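Local coordinates for capsid protein (Infectious hypodermal and hematopoietic necrosis virus, PDB 3N7X), which forms the icosahedral shell of this shrimp parvovirus from 60 copies built on a beta-barrel, with metal ions bound in the capsid, at residues Y190-P193 / I194-G198. Numbering follows the deposited sequence.
With CA (calcium ion), chain B.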
loop_
_atom_site.group_PDB
_atom_site.type_symbol
_atom_site.label_atom_id
_atom_site.label_comp_id
_atom_site.label_asym_id
_atom_site.label_seq_id
_atom_site.Cartn_x
_atom_site.Cartn_y
_atom_site.Cartn_z
ATOM N N TYR A 190 -64.846 -5.693 84.754
ATOM C CA TYR A 190 -65.069 -6.147 83.387
ATOM C C TYR A 190 -63.900 -5.908 82.436
ATOM O O TYR A 190 -63.882 -6.459 81.336
ATOM C CB TYR A 190 -66.351 -5.521 82.820
ATOM C CG TYR A 190 -66.199 -4.114 82.293
ATOM C CD1 TYR A 190 -65.640 -3.106 83.080
ATOM C CD2 TYR A 190 -66.627 -3.785 81.005
ATOM C CE1 TYR A 190 -65.512 -1.806 82.597
ATOM C CE2 TYR A 190 -66.507 -2.486 80.508
ATOM C CZ TYR A 190 -65.947 -1.501 81.307
ATOM O OH TYR A 190 -65.819 -0.218 80.822
ATOM N N GLU A 191 -62.927 -5.103 82.855
ATOM C CA GLU A 191 -61.761 -4.830 82.013
ATOM C C GLU A 191 -60.664 -5.880 82.169
ATOM O O GLU A 191 -59.653 -5.839 81.468
ATOM C CB GLU A 191 -61.169 -3.444 82.324
ATOM C CG GLU A 191 -61.818 -2.298 81.555
ATOM C CD GLU A 191 -61.144 -0.945 81.776
ATOM O OE1 GLU A 191 -59.898 -0.894 81.868
ATOM O OE2 GLU A 191 -61.863 0.077 81.834
ATOM N N ASP A 192 -60.863 -6.835 83.069
ATOM C CA ASP A 192 -59.839 -7.843 83.308
ATOM C C ASP A 192 -59.311 -8.537 82.053
ATOM O O ASP A 192 -58.099 -8.661 81.867
ATOM C CB ASP A 192 -60.340 -8.889 84.301
ATOM C CG ASP A 192 -59.200 -9.605 85.007
ATOM O OD1 ASP A 192 -58.383 -8.918 85.663
ATOM O OD2 ASP A 192 -59.112 -10.849 84.906
ATOM N N PRO A 193 -60.208 -8.993 81.169
ATOM C CA PRO A 193 -59.758 -9.670 79.950
ATOM C C PRO A 193 -58.780 -8.866 79.088
ATOM O O PRO A 193 -57.769 -9.405 78.636
ATOM C CB PRO A 193 -61.064 -9.973 79.225
ATOM C CG PRO A 193 -62.025 -10.179 80.357
ATOM C CD PRO A 193 -61.677 -9.027 81.273
ATOM N N ILE A 194 -59.067 -7.584 78.862
ATOM C CA ILE A 194 -58.176 -6.766 78.037
ATOM C C ILE A 194 -56.887 -6.392 78.762
ATOM O O ILE A 194 -55.911 -5.987 78.135
ATOM C CB ILE A 194 -58.859 -5.470 77.534
ATOM C CG1 ILE A 194 -59.123 -4.516 78.698
ATOM C CG2 ILE A 194 -60.144 -5.818 76.795
ATOM C CD1 ILE A 194 -59.755 -3.204 78.275
ATOM N N GLN A 195 -56.878 -6.526 80.081
ATOM C CA GLN A 195 -55.674 -6.225 80.834
ATOM C C GLN A 195 -54.789 -7.465 80.910
ATOM O O GLN A 195 -53.571 -7.356 81.026
ATOM C CB GLN A 195 -56.019 -5.776 82.265
ATOM C CG GLN A 195 -54.816 -5.810 83.228
ATOM C CD GLN A 195 -55.142 -5.350 84.651
ATOM O OE1 GLN A 195 -55.392 -4.168 84.896
ATOM N NE2 GLN A 195 -55.134 -6.289 85.594
ATOM N N GLN A 196 -55.405 -8.640 80.806
ATOM C CA GLN A 196 -54.683 -9.900 80.960
ATOM C C GLN A 196 -54.288 -10.750 79.750
ATOM O O GLN A 196 -53.144 -11.200 79.660
ATOM C CB GLN A 196 -55.460 -10.778 81.944
ATOM C CG GLN A 196 -55.652 -10.131 83.307
ATOM C CD GLN A 196 -54.347 -9.989 84.071
ATOM O OE1 GLN A 196 -54.021 -8.913 84.581
ATOM N NE2 GLN A 196 -53.595 -11.080 84.162
ATOM N N PHE A 197 -55.216 -10.997 78.835
ATOM C CA PHE A 197 -54.906 -11.828 77.675
ATOM C C PHE A 197 -53.854 -11.235 76.737
ATOM O O PHE A 197 -53.964 -10.089 76.295
ATOM C CB PHE A 197 -56.198 -12.153 76.931
ATOM C CG PHE A 197 -57.047 -13.171 77.637
ATOM C CD1 PHE A 197 -56.973 -14.518 77.293
ATOM C CD2 PHE A 197 -57.871 -12.795 78.693
ATOM C CE1 PHE A 197 -57.705 -15.481 77.994
ATOM C CE2 PHE A 197 -58.609 -13.749 79.402
ATOM C CZ PHE A 197 -58.524 -15.094 79.053
ATOM N N GLY A 198 -52.830 -12.032 76.442
ATOM C CA GLY A 198 -51.743 -11.585 75.587
ATOM C C GLY A 198 -52.107 -11.250 74.154
ATOM O O GLY A 198 -51.567 -10.306 73.578
HETATM CA CA CA B . -61.921 2.277 82.419
HETATM O O HOH W 1 -64.147 1.769 81.637
HETATM O O HOH W 2 -59.616 1.601 82.646
HETATM O O HOH W 3 -55.928 -9.167 86.995
HETATM O O HOH W 4 -63.236 4.259 82.312
#
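The short helix 192-196, at a junction of three capsid subunits, begins directly after a calcium ligand. Three backbone bonds draw the turn together: Q195 N to E191 O, Q196 N to D192 O and, the straightest at 160°, F197 N to P193 O (3.0 Å), which also meets the F197 ring edge. I194 sets CG1 against E191 O (3.1 Å) and brings CD1 to 4.0 Å from E191 CG. E191 OE2 binds the calcium at 2.3 Å, while OE1 accepts a hydrogen bond from a metal-bound water. A second calcium water bonds to Y190 OH, and the backbone oxygens of Y55 and Q176 of a neighbouring subunit complete the site. Another water donates to D192 OD1 (2.8 Å) and weakly to Q196 OE1. For Q196, chi1 (-58°) sets CG beside the D192 carboxylate, 3.8 Å from OD1, and the chi2 bend turns OE1 back to that water; OE1 also takes Q195 NE2 at 3.0 Å, in the carbonyl plane, and C302 N of a third subunit. Q195 OE1 accepts L86 N of the calcium-sharing subunit. The calcium thus ties E191 to two backbone oxygens of another subunit, and the buried glutamine amides bridge this helix to both neighbours.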